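Local coordinates for protein mannitol dehydrogenase (Pseudomonas fluorescens, PDB 1LJ8) that binds NAD and probably catalyses the oxidation of mannitol at its second carbon, as a long-chain dehydrogenase, at residues S59-R73 / S101-L115. Sequence-based numbering, arbitrary orientation.
With NAD (nicotinamide-adenine-dinucleotide), chain B.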
# COMPACT_ATOMS: atom_id res chain seq x y z
N SER A 59 5.58 -16.30 -14.37
CA SER A 59 6.49 -15.16 -14.26
C SER A 59 5.70 -13.87 -14.34
O SER A 59 4.61 -13.81 -14.91
CB SER A 59 7.50 -15.17 -15.42
OG SER A 59 8.49 -14.14 -15.24
N ILE A 60 6.27 -12.81 -13.77
CA ILE A 60 5.61 -11.51 -13.74
C ILE A 60 6.18 -10.52 -14.76
O ILE A 60 7.41 -10.38 -14.90
CB ILE A 60 5.80 -10.89 -12.34
CG1 ILE A 60 5.07 -11.76 -11.30
CG2 ILE A 60 5.28 -9.42 -12.28
CD1 ILE A 60 5.74 -11.60 -9.85
N CYS A 61 5.29 -9.85 -15.49
CA CYS A 61 5.69 -8.77 -16.39
C CYS A 61 5.26 -7.50 -15.64
O CYS A 61 4.04 -7.25 -15.43
CB CYS A 61 4.96 -8.84 -17.75
SG CYS A 61 5.58 -7.48 -18.85
N GLY A 62 6.22 -6.70 -15.19
CA GLY A 62 5.86 -5.44 -14.51
C GLY A 62 5.23 -4.47 -15.51
O GLY A 62 5.45 -4.60 -16.73
N VAL A 63 4.47 -3.50 -14.99
CA VAL A 63 3.79 -2.50 -15.81
C VAL A 63 3.89 -1.17 -15.06
O VAL A 63 3.48 -1.08 -13.89
CB VAL A 63 2.30 -2.84 -15.99
CG1 VAL A 63 1.55 -1.65 -16.67
CG2 VAL A 63 2.14 -4.08 -16.85
N GLY A 64 4.45 -0.16 -15.73
CA GLY A 64 4.57 1.15 -15.12
C GLY A 64 3.77 2.17 -15.91
O GLY A 64 3.99 2.34 -17.13
N LEU A 65 2.84 2.85 -15.24
CA LEU A 65 1.99 3.87 -15.91
C LEU A 65 2.45 5.30 -15.67
O LEU A 65 1.90 6.26 -16.28
CB LEU A 65 0.54 3.77 -15.38
CG LEU A 65 -0.13 2.40 -15.47
CD1 LEU A 65 -1.64 2.49 -15.10
CD2 LEU A 65 0.05 1.88 -16.94
N ARG A 66 3.45 5.47 -14.82
CA ARG A 66 3.90 6.82 -14.42
C ARG A 66 5.34 7.12 -14.80
O ARG A 66 6.15 6.21 -14.91
CB ARG A 66 3.73 7.00 -12.90
CG ARG A 66 2.26 6.82 -12.48
CD ARG A 66 2.06 6.85 -10.97
NE ARG A 66 2.28 8.14 -10.30
CZ ARG A 66 3.32 8.44 -9.52
NH1 ARG A 66 4.31 7.55 -9.28
NH2 ARG A 66 3.35 9.62 -8.91
N SER A 67 5.64 8.41 -14.96
CA SER A 67 6.99 8.83 -15.35
C SER A 67 8.01 8.33 -14.34
O SER A 67 9.12 7.95 -14.75
CB SER A 67 7.05 10.37 -15.44
OG SER A 67 6.67 10.92 -14.20
N GLU A 68 7.67 8.32 -13.05
CA GLU A 68 8.64 7.83 -12.06
C GLU A 68 8.97 6.34 -12.16
O GLU A 68 9.96 5.88 -11.58
CB GLU A 68 8.21 8.16 -10.61
CG GLU A 68 6.73 8.41 -10.37
CD GLU A 68 6.25 9.76 -10.89
OE1 GLU A 68 6.61 10.83 -10.31
OE2 GLU A 68 5.51 9.75 -11.89
N ASP A 69 8.19 5.57 -12.92
CA ASP A 69 8.46 4.14 -13.09
C ASP A 69 9.64 3.86 -14.04
O ASP A 69 10.14 2.74 -14.10
CB ASP A 69 7.21 3.43 -13.63
CG ASP A 69 6.03 3.54 -12.66
OD1 ASP A 69 6.30 3.55 -11.43
OD2 ASP A 69 4.88 3.62 -13.10
N ARG A 70 10.08 4.87 -14.80
CA ARG A 70 11.18 4.66 -15.74
C ARG A 70 12.46 4.26 -15.01
O ARG A 70 13.18 3.38 -15.47
CB ARG A 70 11.45 5.95 -16.55
CG ARG A 70 12.44 5.79 -17.74
CD ARG A 70 12.66 7.19 -18.37
NE ARG A 70 11.35 7.83 -18.46
CZ ARG A 70 11.10 9.12 -18.24
NH1 ARG A 70 12.08 9.98 -17.93
NH2 ARG A 70 9.82 9.53 -18.24
N LYS A 71 12.73 4.90 -13.89
CA LYS A 71 13.95 4.57 -13.13
C LYS A 71 13.88 3.13 -12.65
O LYS A 71 14.88 2.43 -12.72
CB LYS A 71 14.13 5.50 -11.93
CG LYS A 71 15.45 5.21 -11.17
CD LYS A 71 15.81 6.29 -10.16
CE LYS A 71 17.31 6.18 -9.74
NZ LYS A 71 17.63 4.83 -9.14
N ALA A 72 12.72 2.68 -12.15
CA ALA A 72 12.60 1.28 -11.71
C ALA A 72 12.90 0.31 -12.89
O ALA A 72 13.64 -0.66 -12.76
CB ALA A 72 11.15 1.03 -11.19
N ARG A 73 12.29 0.58 -14.04
CA ARG A 73 12.49 -0.27 -15.20
C ARG A 73 13.97 -0.31 -15.59
O ARG A 73 14.52 -1.38 -15.83
CB ARG A 73 11.61 0.29 -16.37
CG ARG A 73 11.45 -0.65 -17.58
CD ARG A 73 12.72 -0.65 -18.52
NE ARG A 73 13.14 0.72 -18.89
CZ ARG A 73 12.58 1.44 -19.85
NH1 ARG A 73 11.56 0.95 -20.57
NH2 ARG A 73 13.01 2.68 -20.11
N SER A 101 11.56 -13.94 -10.18
CA SER A 101 10.20 -14.09 -10.70
C SER A 101 9.65 -12.96 -11.59
O SER A 101 8.59 -13.11 -12.17
CB SER A 101 9.26 -14.32 -9.52
OG SER A 101 9.42 -13.25 -8.61
N ILE A 102 10.39 -11.84 -11.69
CA ILE A 102 9.95 -10.75 -12.58
C ILE A 102 10.91 -10.89 -13.79
O ILE A 102 12.14 -10.87 -13.62
CB ILE A 102 10.11 -9.37 -11.93
CG1 ILE A 102 9.13 -9.25 -10.76
CG2 ILE A 102 9.83 -8.23 -12.99
CD1 ILE A 102 9.26 -7.92 -9.98
N SER A 103 10.32 -11.02 -14.98
CA SER A 103 11.11 -11.20 -16.20
C SER A 103 11.14 -10.00 -17.15
O SER A 103 11.94 -9.99 -18.10
CB SER A 103 10.64 -12.45 -16.95
OG SER A 103 9.25 -12.42 -17.22
N ASP A 104 10.31 -8.99 -16.92
CA ASP A 104 10.33 -7.80 -17.80
C ASP A 104 9.49 -6.74 -17.10
O ASP A 104 8.85 -7.03 -16.09
CB ASP A 104 9.65 -8.13 -19.14
CG ASP A 104 10.04 -7.16 -20.27
OD1 ASP A 104 9.55 -7.39 -21.41
OD2 ASP A 104 10.83 -6.20 -20.05
N MSE A 105 9.47 -5.53 -17.66
CA MSE A 105 8.64 -4.45 -17.14
C MSE A 105 8.42 -3.49 -18.33
O MSE A 105 9.40 -3.05 -18.93
CB MSE A 105 9.34 -3.72 -16.01
CG MSE A 105 8.50 -2.57 -15.46
SE MSE A 105 9.26 -1.86 -13.88
CE MSE A 105 8.10 -0.25 -13.71
N LEU A 106 7.15 -3.25 -18.66
CA LEU A 106 6.78 -2.36 -19.78
C LEU A 106 6.31 -1.03 -19.20
O LEU A 106 5.70 -1.00 -18.11
CB LEU A 106 5.66 -2.99 -20.64
CG LEU A 106 5.97 -4.39 -21.24
CD1 LEU A 106 4.82 -4.77 -22.21
CD2 LEU A 106 7.34 -4.42 -21.94
N LEU A 107 6.57 0.06 -19.94
CA LEU A 107 6.15 1.38 -19.52
C LEU A 107 5.13 1.92 -20.51
O LEU A 107 5.31 1.78 -21.74
CB LEU A 107 7.33 2.35 -19.53
CG LEU A 107 8.49 1.95 -18.63
CD1 LEU A 107 9.60 3.06 -18.70
CD2 LEU A 107 7.98 1.79 -17.16
N ALA A 108 4.06 2.49 -19.99
CA ALA A 108 3.05 3.07 -20.88
C ALA A 108 3.70 4.12 -21.81
O ALA A 108 3.33 4.18 -23.00
CB ALA A 108 1.93 3.75 -20.03
N GLU A 109 4.64 4.92 -21.30
CA GLU A 109 5.29 5.98 -22.10
C GLU A 109 5.99 5.44 -23.36
O GLU A 109 6.24 6.21 -24.30
CB GLU A 109 6.32 6.80 -21.28
CG GLU A 109 7.54 5.98 -20.75
CD GLU A 109 8.56 6.80 -19.93
OE1 GLU A 109 8.16 7.69 -19.21
OE2 GLU A 109 9.79 6.53 -19.98
N ASP A 110 6.35 4.16 -23.38
CA ASP A 110 7.02 3.57 -24.54
C ASP A 110 6.07 3.16 -25.66
O ASP A 110 6.48 3.05 -26.84
CB ASP A 110 7.88 2.35 -24.14
CG ASP A 110 9.06 2.75 -23.26
OD1 ASP A 110 9.52 3.92 -23.36
OD2 ASP A 110 9.57 1.91 -22.47
N SER A 111 4.82 2.91 -25.30
CA SER A 111 3.80 2.48 -26.26
C SER A 111 2.55 2.02 -25.52
O SER A 111 2.58 0.96 -24.87
CB SER A 111 4.29 1.31 -27.11
OG SER A 111 3.23 0.74 -27.86
N ALA A 112 1.46 2.76 -25.65
CA ALA A 112 0.21 2.36 -25.02
C ALA A 112 -0.23 1.01 -25.60
O ALA A 112 -0.63 0.10 -24.87
CB ALA A 112 -0.88 3.40 -25.26
N GLN A 113 -0.11 0.84 -26.92
CA GLN A 113 -0.58 -0.42 -27.53
C GLN A 113 0.23 -1.66 -27.15
O GLN A 113 -0.34 -2.77 -27.04
CB GLN A 113 -0.66 -0.29 -29.08
CG GLN A 113 -1.40 -1.48 -29.74
CD GLN A 113 -2.86 -1.62 -29.24
OE1 GLN A 113 -3.59 -0.65 -29.11
NE2 GLN A 113 -3.26 -2.86 -28.95
N ALA A 114 1.55 -1.50 -26.95
CA ALA A 114 2.39 -2.62 -26.55
C ALA A 114 1.91 -3.11 -25.17
O ALA A 114 1.89 -4.30 -24.91
CB ALA A 114 3.86 -2.20 -26.44
N LEU A 115 1.54 -2.18 -24.30
CA LEU A 115 1.05 -2.56 -22.97
C LEU A 115 -0.33 -3.24 -23.07
O LEU A 115 -0.61 -4.24 -22.38
CB LEU A 115 0.97 -1.31 -22.12
CG LEU A 115 0.51 -1.44 -20.69
CD1 LEU A 115 1.19 -2.70 -20.06
CD2 LEU A 115 0.88 -0.09 -19.95
PA NAD B . 6.22 2.48 -3.94
O1A NAD B . 6.23 3.91 -3.77
O2A NAD B . 7.45 1.65 -3.93
O5B NAD B . 5.50 2.10 -5.32
C5B NAD B . 4.17 2.62 -5.61
C4B NAD B . 3.98 2.12 -7.06
O4B NAD B . 2.62 2.53 -7.48
C3B NAD B . 4.88 2.81 -8.14
O3B NAD B . 5.16 1.80 -9.13
C2B NAD B . 3.98 3.94 -8.67
O2B NAD B . 4.35 4.40 -9.96
C1B NAD B . 2.64 3.24 -8.71
N9A NAD B . 1.50 4.10 -8.72
C8A NAD B . 1.16 5.19 -7.94
N7A NAD B . -0.01 5.69 -8.25
C5A NAD B . -0.46 4.89 -9.29
C6A NAD B . -1.66 4.95 -10.00
N6A NAD B . -2.65 5.82 -9.80
N1A NAD B . -1.86 4.02 -11.02
C2A NAD B . -0.90 3.06 -11.32
N3A NAD B . 0.30 2.96 -10.61
C4A NAD B . 0.46 3.92 -9.60
O3 NAD B . 5.19 1.93 -2.87
PN NAD B . 5.07 0.50 -2.15
O1N NAD B . 5.80 0.54 -0.88
O2N NAD B . 5.46 -0.52 -3.13
O5D NAD B . 3.54 0.44 -1.77
C5D NAD B . 2.61 0.37 -2.84
C4D NAD B . 1.34 -0.07 -2.24
O4D NAD B . 1.34 -1.44 -1.78
C3D NAD B . 0.76 0.77 -1.04
O3D NAD B . 0.18 1.99 -1.46
C2D NAD B . -0.16 -0.22 -0.34
O2D NAD B . -1.47 -0.17 -0.89
C1D NAD B . 0.53 -1.58 -0.59
N1N NAD B . 1.34 -2.07 0.55
C2N NAD B . 2.60 -1.56 0.92
C3N NAD B . 3.18 -2.05 2.06
C7N NAD B . 4.54 -1.48 2.50
O7N NAD B . 4.94 -1.80 3.63
N7N NAD B . 5.21 -0.64 1.74
C4N NAD B . 2.50 -3.07 2.88
C5N NAD B . 1.24 -3.58 2.44
C6N NAD B . 0.63 -3.08 1.26
O HOH W 1 4.88 5.11 -18.44
O HOH W 2 10.41 -1.74 -20.97
O HOH W 3 11.54 4.55 -21.75
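The guanidinium of R73 lies over L107, whose CD1 sits 3.3 Å above its plane, off toward the rim. At its edge, nearly coplanar with the carboxylate of D110, NH1 donates to OD2 of D110 over 2.9 Å in a salt bridge; two waters also lie in that plane, one linking NH1 to M105 O, the other joining NH2 to E109 and D110. Bends at chi2 (-78°) and chi3 (-50°) fold the R73 chain back over L107. With R73 cut back to an alanine, D110 OD2 is likely to lose its cationic mate, and L107 CD1 the flat group lying over it. R70 grips E109 side-on: NE to OE2 and NH2 to OE1 (2.7 Å), each oxygen using its syn lone pair, while S67 O stands over one guanidinium face. The R66 guanidinium meets NAD O2B edge-on, though its NH1 is less surely placed.

Deeper in, the extended selenomethionine M105 sets SE against the R73 backbone and CE 3.8 Å from D69 CB. A CB on G62 would press on M105 CG; one on G64 would crowd M105 CE and collide with L107 CD2 and D69 CB. The carboxylate of D69 reaches the cofactor, OD1 accepting from NAD O2B (2.6 Å) and O3B (3.1 Å), as the acidic residue after the second strand does in many NAD-binding Rossmann folds. On the other sheet face V63 CG1 meets L115 CD1 at 3.6 Å.

Parallel strands 59-64 and 102-107 slip register at S103: I60 O takes S103 N, G62 N goes to D104 O, and buried D104 N has no partner in the model. Beyond, G64 N reaches L106 O at 2.8 Å. Strand 59-64 is flanked on its far side by strand 27-32; helix 69-77 covers the M105 and L107 face, and helix 165-178 brings F168 against L65, A108 and L115 on the other.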